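Local coordinates for protein alpha-1,2-mannosidase (Bacteroides thetaiotaomicron, PDB 2WW2) that hydrolyses alpha-mannosidic linkages with inversion at the anomeric carbon, as a calcium-dependent family 92 glycoside hydrolase of a human gut symbiont, at residues N268-R273 with L344-V349; V274-G279 with K660-H665; F637-F642 with S656-K661; V673-D678 with G709-L714. One frame throughout, in Å; residues are numbered along the deposited sequence.

Interaction 1 (N268-R273 with L344-V349)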
loop_
_atom_site.group_PDB
_atom_site.type_symbol
_atom_site.label_atom_id
_atom_site.label_comp_id
_atom_site.label_asym_id
_atom_site.label_seq_id
_atom_site.Cartn_x
_atom_site.Cartn_y
_atom_site.Cartn_z
ATOM N N ASN A 268 31.366 2.094 32.083
ATOM C CA ASN A 268 32.548 1.951 31.248
ATOM C C ASN A 268 33.126 0.531 31.329
ATOM O O ASN A 268 33.589 -0.019 30.329
ATOM C CB ASN A 268 33.603 2.999 31.613
ATOM C CG ASN A 268 33.297 4.352 30.992
ATOM O OD1 ASN A 268 32.711 4.419 29.918
ATOM N ND2 ASN A 268 33.706 5.426 31.650
ATOM N N ASN A 269 33.118 -0.047 32.529
ATOM C CA ASN A 269 33.598 -1.420 32.715
ATOM C C ASN A 269 32.793 -2.436 31.893
ATOM O O ASN A 269 33.361 -3.268 31.181
ATOM C CB ASN A 269 33.565 -1.811 34.203
ATOM C CG ASN A 269 34.685 -1.134 35.027
ATOM O OD1 ASN A 269 35.604 -0.512 34.472
ATOM N ND2 ASN A 269 34.618 -1.280 36.349
ATOM N N TYR A 270 31.474 -2.392 32.021
ATOM C CA TYR A 270 30.619 -3.364 31.334
ATOM C C TYR A 270 30.515 -3.090 29.828
ATOM O O TYR A 270 30.620 -4.023 29.021
ATOM C CB TYR A 270 29.232 -3.462 31.995
ATOM C CG TYR A 270 29.283 -4.221 33.317
ATOM C CD1 TYR A 270 29.328 -5.608 33.338
ATOM C CD2 TYR A 270 29.317 -3.545 34.533
ATOM C CE1 TYR A 270 29.400 -6.309 34.543
ATOM C CE2 TYR A 270 29.400 -4.232 35.736
ATOM C CZ TYR A 270 29.435 -5.605 35.729
ATOM O OH TYR A 270 29.497 -6.268 36.919
ATOM N N LEU A 271 30.344 -1.825 29.435
ATOM C CA LEU A 271 30.316 -1.510 27.997
ATOM C C LEU A 271 31.651 -1.880 27.365
ATOM O O LEU A 271 31.701 -2.325 26.216
ATOM C CB LEU A 271 30.005 -0.025 27.717
ATOM C CG LEU A 271 28.632 0.463 28.223
ATOM C CD1 LEU A 271 28.535 1.987 28.150
ATOM C CD2 LEU A 271 27.483 -0.216 27.459
ATOM N N GLY A 272 32.731 -1.670 28.110
ATOM C CA GLY A 272 34.082 -1.849 27.565
ATOM C C GLY A 272 34.475 -3.291 27.313
ATOM O O GLY A 272 35.547 -3.557 26.758
ATOM N N ARG A 273 33.615 -4.231 27.700
ATOM C CA ARG A 273 33.885 -5.625 27.357
ATOM C C ARG A 273 33.828 -5.884 25.856
ATOM O O ARG A 273 34.355 -6.893 25.389
ATOM C CB ARG A 273 32.967 -6.591 28.101
ATOM C CG ARG A 273 33.173 -6.563 29.604
ATOM C CD ARG A 273 32.579 -7.803 30.231
ATOM N NE ARG A 273 32.678 -7.766 31.685
ATOM C CZ ARG A 273 32.069 -8.629 32.482
ATOM N NH1 ARG A 273 31.314 -9.574 31.946
ATOM N NH2 ARG A 273 32.203 -8.540 33.807
ATOM N N LEU A 344 27.865 -14.861 26.189
ATOM C CA LEU A 344 29.165 -14.653 25.550
ATOM C C LEU A 344 30.014 -13.649 26.332
ATOM O O LEU A 344 31.138 -13.947 26.741
ATOM C CB LEU A 344 28.972 -14.146 24.107
ATOM C CG LEU A 344 30.242 -13.853 23.287
ATOM C CD1 LEU A 344 31.155 -15.081 23.256
ATOM C CD2 LEU A 344 29.883 -13.387 21.858
ATOM N N LEU A 345 29.461 -12.453 26.519
ATOM C CA LEU A 345 30.220 -11.341 27.087
ATOM C C LEU A 345 30.006 -11.109 28.595
ATOM O O LEU A 345 30.854 -10.494 29.250
ATOM C CB LEU A 345 29.895 -10.064 26.331
ATOM C CG LEU A 345 30.531 -9.907 24.943
ATOM C CD1 LEU A 345 29.926 -8.701 24.278
ATOM C CD2 LEU A 345 32.037 -9.720 25.046
ATOM N N TYR A 346 28.881 -11.593 29.123
ATOM C CA TYR A 346 28.519 -11.397 30.529
ATOM C C TYR A 346 28.030 -12.704 31.165
ATOM O O TYR A 346 26.942 -12.748 31.750
ATOM C CB TYR A 346 27.454 -10.291 30.644
ATOM C CG TYR A 346 27.814 -9.047 29.843
ATOM C CD1 TYR A 346 28.645 -8.065 30.392
ATOM C CD2 TYR A 346 27.358 -8.870 28.544
ATOM C CE1 TYR A 346 29.010 -6.933 29.653
ATOM C CE2 TYR A 346 27.715 -7.737 27.795
ATOM C CZ TYR A 346 28.537 -6.769 28.377
ATOM O OH TYR A 346 28.899 -5.640 27.666
ATOM N N PRO A 347 28.834 -13.780 31.067
ATOM C CA PRO A 347 28.303 -15.091 31.456
ATOM C C PRO A 347 28.066 -15.194 32.967
ATOM O O PRO A 347 27.324 -16.071 33.406
ATOM C CB PRO A 347 29.400 -16.074 30.994
ATOM C CG PRO A 347 30.650 -15.269 30.991
ATOM C CD PRO A 347 30.200 -13.880 30.534
ATOM N N GLU A 348 28.679 -14.310 33.756
ATOM C CA GLU A 348 28.423 -14.325 35.199
ATOM C C GLU A 348 26.961 -13.955 35.429
ATOM O O GLU A 348 26.348 -14.375 36.422
ATOM C CB GLU A 348 29.371 -13.387 35.984
ATOM C CG GLU A 348 29.104 -11.898 35.814
ATOM C CD GLU A 348 29.815 -11.276 34.606
ATOM O OE1 GLU A 348 30.146 -11.983 33.627
ATOM O OE2 GLU A 348 30.053 -10.065 34.648
ATOM N N VAL A 349 26.395 -13.177 34.504
ATOM C CA VAL A 349 24.974 -12.849 34.606
ATOM C C VAL A 349 24.107 -14.068 34.279
ATOM O O VAL A 349 23.202 -14.414 35.049
ATOM C CB VAL A 349 24.606 -11.650 33.730
ATOM C CG1 VAL A 349 23.094 -11.336 33.869
ATOM C CG2 VAL A 349 25.457 -10.444 34.167
HETATM O O HOH W 1 29.952 -8.819 37.012
#

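Interaction 2 (V274-G279 with K660-H665)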
loop_
_atom_site.group_PDB
_atom_site.type_symbol
_atom_site.label_atom_id
_atom_site.label_comp_id
_atom_site.label_asym_id
_atom_site.label_seq_id
_atom_site.Cartn_x
_atom_site.Cartn_y
_atom_site.Cartn_z
ATOM N N VAL A 274 33.186 -4.991 25.105
ATOM C CA VAL A 274 33.364 -4.992 23.663
ATOM C C VAL A 274 33.852 -3.625 23.185
ATOM O O VAL A 274 33.204 -2.590 23.400
ATOM C CB VAL A 274 32.135 -5.545 22.849
ATOM C CG1 VAL A 274 30.850 -4.869 23.262
ATOM C CG2 VAL A 274 32.387 -5.397 21.320
ATOM N N GLU A 275 35.039 -3.619 22.595
ATOM C CA GLU A 275 35.664 -2.374 22.202
ATOM C C GLU A 275 35.559 -2.191 20.697
ATOM O O GLU A 275 36.238 -2.892 19.944
ATOM C CB GLU A 275 37.156 -2.394 22.518
ATOM C CG GLU A 275 37.557 -2.319 23.951
ATOM C CD GLU A 275 39.083 -2.112 24.063
ATOM O OE1 GLU A 275 39.791 -3.093 24.351
ATOM O OE2 GLU A 275 39.558 -0.989 23.811
ATOM N N ALA A 276 34.752 -1.231 20.263
ATOM C CA ALA A 276 34.621 -0.924 18.844
ATOM C C ALA A 276 35.563 0.208 18.442
ATOM O O ALA A 276 35.618 1.249 19.124
ATOM C CB ALA A 276 33.179 -0.549 18.516
ATOM N N GLU A 277 36.287 0.021 17.337
ATOM C CA GLU A 277 37.236 1.031 16.832
ATOM C C GLU A 277 37.085 1.184 15.312
ATOM O O GLU A 277 36.808 0.204 14.600
ATOM C CB GLU A 277 38.691 0.631 17.144
ATOM C CG GLU A 277 39.017 0.453 18.626
ATOM C CD GLU A 277 40.430 -0.075 18.847
ATOM O OE1 GLU A 277 41.383 0.677 18.601
ATOM O OE2 GLU A 277 40.585 -1.247 19.256
ATOM N N GLY A 278 37.279 2.392 14.807
ATOM C CA GLY A 278 37.246 2.608 13.355
ATOM C C GLY A 278 35.808 2.684 12.866
ATOM O O GLY A 278 35.346 1.826 12.123
ATOM N N GLY A 279 35.092 3.706 13.322
ATOM C CA GLY A 279 33.693 3.919 12.937
ATOM C C GLY A 279 33.407 5.396 13.143
ATOM O O GLY A 279 34.216 6.096 13.765
ATOM N N LYS A 660 35.981 -1.088 11.758
ATOM C CA LYS A 660 37.261 -1.617 11.291
ATOM C C LYS A 660 37.797 -2.661 12.270
ATOM O O LYS A 660 38.596 -3.532 11.898
ATOM C CB LYS A 660 38.281 -0.487 11.066
ATOM C CG LYS A 660 37.958 0.323 9.815
ATOM C CD LYS A 660 38.869 1.515 9.645
ATOM C CE LYS A 660 38.429 2.364 8.452
ATOM N NZ LYS A 660 38.470 1.568 7.181
ATOM N N LYS A 661 37.317 -2.606 13.506
ATOM C CA LYS A 661 37.784 -3.536 14.532
ATOM C C LYS A 661 36.853 -3.597 15.740
ATOM O O LYS A 661 36.396 -2.556 16.241
ATOM C CB LYS A 661 39.195 -3.123 14.993
ATOM C CG LYS A 661 39.910 -4.181 15.819
ATOM C CD LYS A 661 41.217 -3.631 16.380
ATOM C CE LYS A 661 42.096 -4.745 16.851
ATOM N NZ LYS A 661 43.443 -4.221 17.260
ATOM N N VAL A 662 36.552 -4.811 16.207
ATOM C CA VAL A 662 35.936 -4.960 17.514
ATOM C C VAL A 662 36.772 -5.974 18.273
ATOM O O VAL A 662 37.269 -6.944 17.692
ATOM C CB VAL A 662 34.453 -5.455 17.484
ATOM C CG1 VAL A 662 33.484 -4.317 17.234
ATOM C CG2 VAL A 662 34.277 -6.566 16.479
ATOM N N THR A 663 36.944 -5.727 19.568
ATOM C CA THR A 663 37.661 -6.629 20.445
ATOM C C THR A 663 36.726 -7.031 21.576
ATOM O O THR A 663 36.196 -6.180 22.294
ATOM C CB THR A 663 38.893 -5.950 21.039
ATOM O OG1 THR A 663 39.764 -5.540 19.980
ATOM C CG2 THR A 663 39.655 -6.906 21.957
ATOM N N LEU A 664 36.503 -8.332 21.708
ATOM C CA LEU A 664 35.670 -8.852 22.763
ATOM C C LEU A 664 36.572 -9.325 23.902
ATOM O O LEU A 664 37.454 -10.167 23.698
ATOM C CB LEU A 664 34.814 -10.007 22.232
ATOM C CG LEU A 664 33.652 -9.673 21.289
ATOM C CD1 LEU A 664 34.144 -9.306 19.869
ATOM C CD2 LEU A 664 32.724 -10.865 21.217
ATOM N N HIS A 665 36.357 -8.767 25.094
ATOM C CA HIS A 665 37.126 -9.120 26.278
ATOM C C HIS A 665 36.365 -10.167 27.044
ATOM O O HIS A 665 35.388 -9.865 27.743
ATOM C CB HIS A 665 37.392 -7.878 27.126
ATOM C CG HIS A 665 38.290 -6.897 26.443
ATOM N ND1 HIS A 665 39.600 -7.194 26.125
ATOM C CD2 HIS A 665 38.060 -5.649 25.972
ATOM C CE1 HIS A 665 40.143 -6.164 25.497
ATOM N NE2 HIS A 665 39.228 -5.213 25.386
HETATM O O HOH W 2 38.883 -3.185 18.982
HETATM O O HOH W 3 43.001 -2.332 19.315
#

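Interaction 3 (F637-F642 with S656-K661)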
loop_
_atom_site.group_PDB
_atom_site.type_symbol
_atom_site.label_atom_id
_atom_site.label_comp_id
_atom_site.label_asym_id
_atom_site.label_seq_id
_atom_site.Cartn_x
_atom_site.Cartn_y
_atom_site.Cartn_z
ATOM N N PHE A 637 25.206 -7.581 18.204
ATOM C CA PHE A 637 25.744 -8.745 17.508
ATOM C C PHE A 637 26.077 -8.407 16.049
ATOM O O PHE A 637 27.187 -8.648 15.593
ATOM C CB PHE A 637 24.732 -9.888 17.548
ATOM C CG PHE A 637 24.926 -10.829 18.704
ATOM C CD1 PHE A 637 26.087 -11.589 18.807
ATOM C CD2 PHE A 637 23.944 -10.960 19.683
ATOM C CE1 PHE A 637 26.274 -12.465 19.885
ATOM C CE2 PHE A 637 24.120 -11.820 20.763
ATOM C CZ PHE A 637 25.273 -12.590 20.851
ATOM N N SER A 638 25.107 -7.865 15.316
ATOM C CA SER A 638 25.304 -7.634 13.880
ATOM C C SER A 638 26.479 -6.703 13.590
ATOM O O SER A 638 27.240 -6.936 12.641
ATOM C CB SER A 638 24.016 -7.132 13.207
ATOM O OG SER A 638 23.025 -8.147 13.258
ATOM N N ALA A 639 26.644 -5.662 14.398
ATOM C CA ALA A 639 27.824 -4.790 14.268
ATOM C C ALA A 639 29.150 -5.518 14.510
ATOM O O ALA A 639 30.172 -5.203 13.892
ATOM C CB ALA A 639 27.720 -3.590 15.227
ATOM N N MET A 640 29.142 -6.470 15.433
ATOM C CA MET A 640 30.341 -7.268 15.703
ATOM C C MET A 640 30.635 -8.218 14.541
ATOM O O MET A 640 31.778 -8.639 14.337
ATOM C CB MET A 640 30.171 -8.074 17.010
ATOM C CG MET A 640 30.185 -7.216 18.293
ATOM S SD MET A 640 30.329 -8.205 19.808
ATOM C CE MET A 640 28.895 -9.280 19.739
ATOM N N GLY A 641 29.607 -8.609 13.801
ATOM C CA GLY A 641 29.851 -9.452 12.639
ATOM C C GLY A 641 29.219 -10.834 12.644
ATOM O O GLY A 641 29.435 -11.608 11.694
ATOM N N PHE A 642 28.453 -11.156 13.686
ATOM C CA PHE A 642 27.915 -12.527 13.836
ATOM C C PHE A 642 26.685 -12.533 14.740
ATOM O O PHE A 642 26.488 -11.602 15.513
ATOM C CB PHE A 642 28.983 -13.511 14.365
ATOM C CG PHE A 642 29.693 -13.038 15.608
ATOM C CD1 PHE A 642 29.159 -13.287 16.873
ATOM C CD2 PHE A 642 30.892 -12.341 15.510
ATOM C CE1 PHE A 642 29.799 -12.837 18.013
ATOM C CE2 PHE A 642 31.548 -11.881 16.655
ATOM C CZ PHE A 642 31.007 -12.127 17.906
ATOM N N SER A 656 28.423 -9.372 8.570
ATOM C CA SER A 656 29.457 -8.464 8.095
ATOM C C SER A 656 29.569 -7.390 9.165
ATOM O O SER A 656 28.544 -6.802 9.545
ATOM C CB SER A 656 29.034 -7.856 6.751
ATOM O OG SER A 656 29.917 -6.830 6.368
ATOM N N PRO A 657 30.789 -7.168 9.693
ATOM C CA PRO A 657 31.002 -6.265 10.825
ATOM C C PRO A 657 30.817 -4.819 10.381
ATOM O O PRO A 657 31.049 -4.488 9.199
ATOM C CB PRO A 657 32.472 -6.496 11.193
ATOM C CG PRO A 657 33.119 -6.887 9.879
ATOM C CD PRO A 657 32.056 -7.698 9.163
ATOM N N LEU A 658 30.460 -3.964 11.333
ATOM C CA LEU A 658 30.260 -2.549 11.046
ATOM C C LEU A 658 31.543 -1.717 11.188
ATOM O O LEU A 658 31.718 -0.702 10.500
ATOM C CB LEU A 658 29.180 -1.983 11.989
ATOM C CG LEU A 658 28.730 -0.552 11.691
ATOM C CD1 LEU A 658 27.950 -0.515 10.352
ATOM C CD2 LEU A 658 27.883 -0.029 12.863
ATOM N N PHE A 659 32.442 -2.136 12.074
ATOM C CA PHE A 659 33.626 -1.315 12.398
ATOM C C PHE A 659 34.896 -1.870 11.754
ATOM O O PHE A 659 34.906 -3.003 11.280
ATOM C CB PHE A 659 33.813 -1.236 13.919
ATOM C CG PHE A 659 32.647 -0.567 14.643
ATOM C CD1 PHE A 659 32.570 0.822 14.713
ATOM C CD2 PHE A 659 31.629 -1.329 15.215
ATOM C CE1 PHE A 659 31.487 1.452 15.372
ATOM C CE2 PHE A 659 30.550 -0.722 15.885
ATOM C CZ PHE A 659 30.484 0.675 15.962
ATOM N N LYS A 660 35.981 -1.088 11.758
ATOM C CA LYS A 660 37.261 -1.617 11.291
ATOM C C LYS A 660 37.797 -2.661 12.270
ATOM O O LYS A 660 38.596 -3.532 11.898
ATOM C CB LYS A 660 38.281 -0.487 11.066
ATOM C CG LYS A 660 37.958 0.323 9.815
ATOM C CD LYS A 660 38.869 1.515 9.645
ATOM C CE LYS A 660 38.429 2.364 8.452
ATOM N NZ LYS A 660 38.470 1.568 7.181
ATOM N N LYS A 661 37.317 -2.606 13.506
ATOM C CA LYS A 661 37.784 -3.536 14.532
ATOM C C LYS A 661 36.853 -3.597 15.740
ATOM O O LYS A 661 36.396 -2.556 16.241
ATOM C CB LYS A 661 39.195 -3.123 14.993
ATOM C CG LYS A 661 39.910 -4.181 15.819
ATOM C CD LYS A 661 41.217 -3.631 16.380
ATOM C CE LYS A 661 42.096 -4.745 16.851
ATOM N NZ LYS A 661 43.443 -4.221 17.260
HETATM O O HOH W 4 26.815 -9.211 11.104
HETATM O O HOH W 5 32.735 -4.448 13.920
#

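Interaction 4 (V673-D678 with G709-L714)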
loop_
_atom_site.group_PDB
_atom_site.type_symbol
_atom_site.label_atom_id
_atom_site.label_comp_id
_atom_site.label_asym_id
_atom_site.label_seq_id
_atom_site.Cartn_x
_atom_site.Cartn_y
_atom_site.Cartn_z
ATOM N N VAL A 673 39.305 -10.884 18.504
ATOM C CA VAL A 673 39.232 -9.710 17.629
ATOM C C VAL A 673 38.581 -10.027 16.286
ATOM O O VAL A 673 38.959 -10.997 15.625
ATOM C CB VAL A 673 40.635 -9.156 17.365
ATOM C CG1 VAL A 673 40.617 -8.079 16.236
ATOM C CG2 VAL A 673 41.236 -8.607 18.665
ATOM N N VAL A 674 37.604 -9.220 15.876
ATOM C CA VAL A 674 37.143 -9.272 14.494
ATOM C C VAL A 674 37.758 -8.055 13.820
ATOM O O VAL A 674 37.366 -6.918 14.100
ATOM C CB VAL A 674 35.602 -9.224 14.341
ATOM C CG1 VAL A 674 35.208 -9.215 12.852
ATOM C CG2 VAL A 674 34.933 -10.389 15.064
ATOM N N SER A 675 38.760 -8.266 12.974
ATOM C CA SER A 675 39.336 -7.112 12.270
ATOM C C SER A 675 38.908 -7.043 10.801
ATOM O O SER A 675 38.809 -8.060 10.108
ATOM C CB SER A 675 40.859 -7.051 12.435
ATOM O OG SER A 675 41.468 -8.086 11.708
ATOM N N ALA A 676 38.642 -5.829 10.337
ATOM C CA ALA A 676 38.180 -5.593 8.984
ATOM C C ALA A 676 38.826 -4.280 8.557
ATOM O O ALA A 676 38.162 -3.244 8.430
ATOM C CB ALA A 676 36.636 -5.500 8.960
ATOM N N ALA A 677 40.140 -4.333 8.350
ATOM C CA ALA A 677 40.932 -3.115 8.226
ATOM C C ALA A 677 40.481 -2.241 7.068
ATOM O O ALA A 677 40.611 -1.020 7.132
ATOM C CB ALA A 677 42.438 -3.447 8.118
ATOM N N ASP A 678 39.939 -2.840 6.007
ATOM C CA ASP A 678 39.488 -2.038 4.864
ATOM C C ASP A 678 37.976 -1.932 4.751
ATOM O O ASP A 678 37.428 -1.749 3.663
ATOM C CB ASP A 678 40.108 -2.558 3.569
ATOM C CG ASP A 678 41.609 -2.525 3.615
ATOM O OD1 ASP A 678 42.172 -1.422 3.778
ATOM O OD2 ASP A 678 42.231 -3.600 3.512
ATOM N N GLY A 709 39.573 -17.158 22.495
ATOM C CA GLY A 709 40.277 -15.971 22.059
ATOM C C GLY A 709 40.972 -16.203 20.732
ATOM O O GLY A 709 41.154 -17.345 20.296
ATOM N N GLY A 710 41.347 -15.119 20.068
ATOM C CA GLY A 710 42.014 -15.231 18.777
ATOM C C GLY A 710 41.592 -14.085 17.882
ATOM O O GLY A 710 41.299 -12.989 18.365
ATOM N N GLU A 711 41.544 -14.342 16.578
ATOM C CA GLU A 711 41.254 -13.275 15.625
ATOM C C GLU A 711 40.624 -13.787 14.346
ATOM O O GLU A 711 41.120 -14.743 13.731
ATOM C CB GLU A 711 42.524 -12.480 15.282
ATOM C CG GLU A 711 42.268 -11.348 14.281
ATOM C CD GLU A 711 43.429 -10.360 14.182
ATOM O OE1 GLU A 711 44.310 -10.379 15.066
ATOM O OE2 GLU A 711 43.463 -9.562 13.218
ATOM N N LEU A 712 39.523 -13.146 13.957
ATOM C CA LEU A 712 38.954 -13.315 12.633
ATOM C C LEU A 712 39.339 -12.093 11.810
ATOM O O LEU A 712 38.872 -10.980 12.085
ATOM C CB LEU A 712 37.434 -13.420 12.730
ATOM C CG LEU A 712 36.706 -13.676 11.416
ATOM C CD1 LEU A 712 37.146 -15.020 10.761
ATOM C CD2 LEU A 712 35.175 -13.600 11.631
ATOM N N ASN A 713 40.199 -12.299 10.815
ATOM C CA ASN A 713 40.753 -11.218 9.987
ATOM C C ASN A 713 40.061 -11.194 8.630
ATOM O O ASN A 713 40.294 -12.077 7.798
ATOM C CB ASN A 713 42.269 -11.421 9.824
ATOM C CG ASN A 713 42.936 -10.380 8.917
ATOM O OD1 ASN A 713 42.297 -9.506 8.352
ATOM N ND2 ASN A 713 44.247 -10.486 8.786
ATOM N N LEU A 714 39.217 -10.183 8.403
ATOM C CA LEU A 714 38.427 -10.124 7.186
ATOM C C LEU A 714 39.001 -9.123 6.180
ATOM O O LEU A 714 39.396 -8.018 6.561
ATOM C CB LEU A 714 36.985 -9.738 7.515
ATOM C CG LEU A 714 36.282 -10.570 8.579
ATOM C CD1 LEU A 714 34.902 -9.975 8.896
ATOM C CD2 LEU A 714 36.150 -12.000 8.089
HETATM O O HOH W 6 41.528 -6.879 8.537
HETATM O O HOH W 7 39.742 -5.744 5.566
#

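Interaction 1 (N268-R273 with L344-V349)
R273 and E348 reach for each other from opposite directions and meet end-on, with R273 NH1 and NH2 facing the two carboxylate oxygens. The salt bridge is closest at R273 NH2 to E348 OE2, 2.8 Å, and R273 NH1 reaches E348 OE1 at 3.2 Å, nearly straight and on the syn lone pair. The two flat groups are turned 37° against each other. R273 runs extended from CG to NE, while E348 starts with CG wedged between backbone N and carbonyl carbon (chi1 72°) and then bends, which folds its carboxylate back toward the arginine. R273 NH1 also donates to L345 O at 2.9 Å, on an in-plane lone pair at the end of helix 338-345. The Y346 ring lies nearly parallel to the guanidinium (19°), its CD1 3.4 Å from R273 NH1. Y346 OH donates to Y270 O at 2.7 Å from above the carbonyl plane, and R273 N approaches that oxygen from the other face. Y270 turns a ring edge to Y346, CD1 to CD1 3.9 Å, sets the same CD1 4.0 Å above one face of the guanidinium, toward its rim, and through its OH shares a water with E348 OE2. Arginine suits this place: one planar cation serves a carboxylate and a helix-end carbonyl. The two charges probably balance each other in this partly buried place, and acceptors at its edge fix the guanidinium's rotation.

Interaction 2 (V274-G279 with K660-H665)
An antiparallel pair forms one border of the mixed sheet: outermost strand 274-277 runs against 661-665, and a classic beta bulge closes the pairing. E275 and T663 form a hydrogen-bonded pair, with E275 N to T663 O at 2.8 Å and T663 N to E275 O at 2.9 Å. Two residues on, E277 N bonds to K661 O at 2.8 Å, while the return bond from K661 N to E277 O is weak. K660 and K661 both face E277, and K660 N donates to G278 O at 3.0 Å; at positive phi (80°) and with no CB, G278 turns the chain close past K660 CB.

On one face the valines V274 and V662, A276 and L664 pack, as at A276 CB to V662 CG1, 4.0 Å. E275, E277, K661 and T663 occupy the polar face. E277 and K661 lie side by side, pointing the same way; one water joins E277 OE2 to K661 NZ, and a second joins E277 OE2 to T663 OG1 and E275 O. Toward H665, at the other end of the pairing from the bulge, E275 OE1 accepts from H665 NE2 at the ring edge, carboxylate and imidazole nearly coplanar; the modelled 2.4 Å is very short and its exact value doubtful. H665 ND1 in turn bonds N671. The whole is a bulged antiparallel edge pair of a six-stranded mixed sheet, its V274 and A276 face packed on helix 281-294.

Interaction 3 (F637-F642 with S656-K661)
A639 and L658 form the tight part of this contact, where the last turn of helix 632-640 meets the loop before strand 661-665. L658 N donates to A639 O at 2.9 Å in an almost straight bond (170°), using a carbonyl of the helix's last turn. The short methyl of A639 lets the loop come close: its CB lies 3.9 Å from L658 CB and 4.1 Å from F659 CE2, which it meets obliquely. The phenyl group is brought there with CG anti to the carbonyl carbon, chi1 -62°. P657 fits next to this, its CA 3.4 Å from A639 O, and having no N-H it asks for no acceptor at the crossing. G641, the first residue to leave the helix, has positive phi (118°); at its backbone angles a CB would jam against the preceding carbonyl O, which calls for glycine. G641 CA comes within 3.8 Å of P657 CA.

Between S638 and S656 there is no direct bond, and water supplies the link, although all the touching residues are buried. One water donates to S638 O and accepts from S656 N at 3.0 Å. A second donates to A639 O and accepts from F659 N, lying at the edge of the F659 ring, so that A639 O holds both a peptide N-H and a water. L658 O bonds a bound glycerol, whereas M640 O is buried without a partner. Around these residues, S638 and L658 lean on M611 of helix 600-613, A639 and F659 on F287 of helix 281-294, and M640 on L341 of helix 338-345 and V274 of strand 274-277.

Interaction 4 (V673-D678 with G709-L714)
The carboxylate of E711 meets S675 OG off its plane: the hydroxyl donates to OE2 at 2.9 Å from the anti side, 25° out of the carboxylate plane. V673 lies alongside E711, pointing the same way, with V673 CG1 4.2 Å from E711 CD. E711 is extended, CG anti to the backbone N (chi1 180°), and this carries the carboxylate forward and across to S675 on the neighbouring strand. The amide of N713, on the same face of the sheet, accepts through OD1 from a water that also serves A677 N and L714 O.

Beneath these groups the strands run parallel. V673 donates through N to G710 O and accepts at O from L712 N, 2.8 Å away; S675 repeats the pattern one step on, between L712 O and L714 N. G710 adopts backbone angles that suit glycine as the strand begins.

On the other face the V674 and L714 side chains cross at an angle, V674 CG1 4.0 Å from L714 CD1, and L714 continues onto P657, I686 and A689. V674, L712 and L714 fill this buried side, while the partly exposed face mixes S675, E711 and N713 with V673. Chemically, the backbone bonds set the register, the serine hydroxyl gives one carboxylate oxygen a donor, and waters take over where the strands part.

Overall arrangement
Interactions 2 and 4 belong to one mixed sheet, in which strands 661-665 and 671-675 are neighbours; probable backbone hydrogen bonds between K660 and A676 and between V662 and V674 join the two contacts. Interaction 3 shares K660 and K661 with interaction 2 and is the fully buried one, relying on close backbone packing, small residues and trapped waters. Interactions 1, 2 and 4 are partly buried, yet differ: charge and tyrosine hydroxyls join helix ends in interaction 1, whereas repeated hydrogen bonds between peptide groups join strands in 2 and 4, with polar side chains on one face. Interactions 1 and 2 touch where R273 O meets H665 N, just as helix 256-271 gives way to strand 274-277.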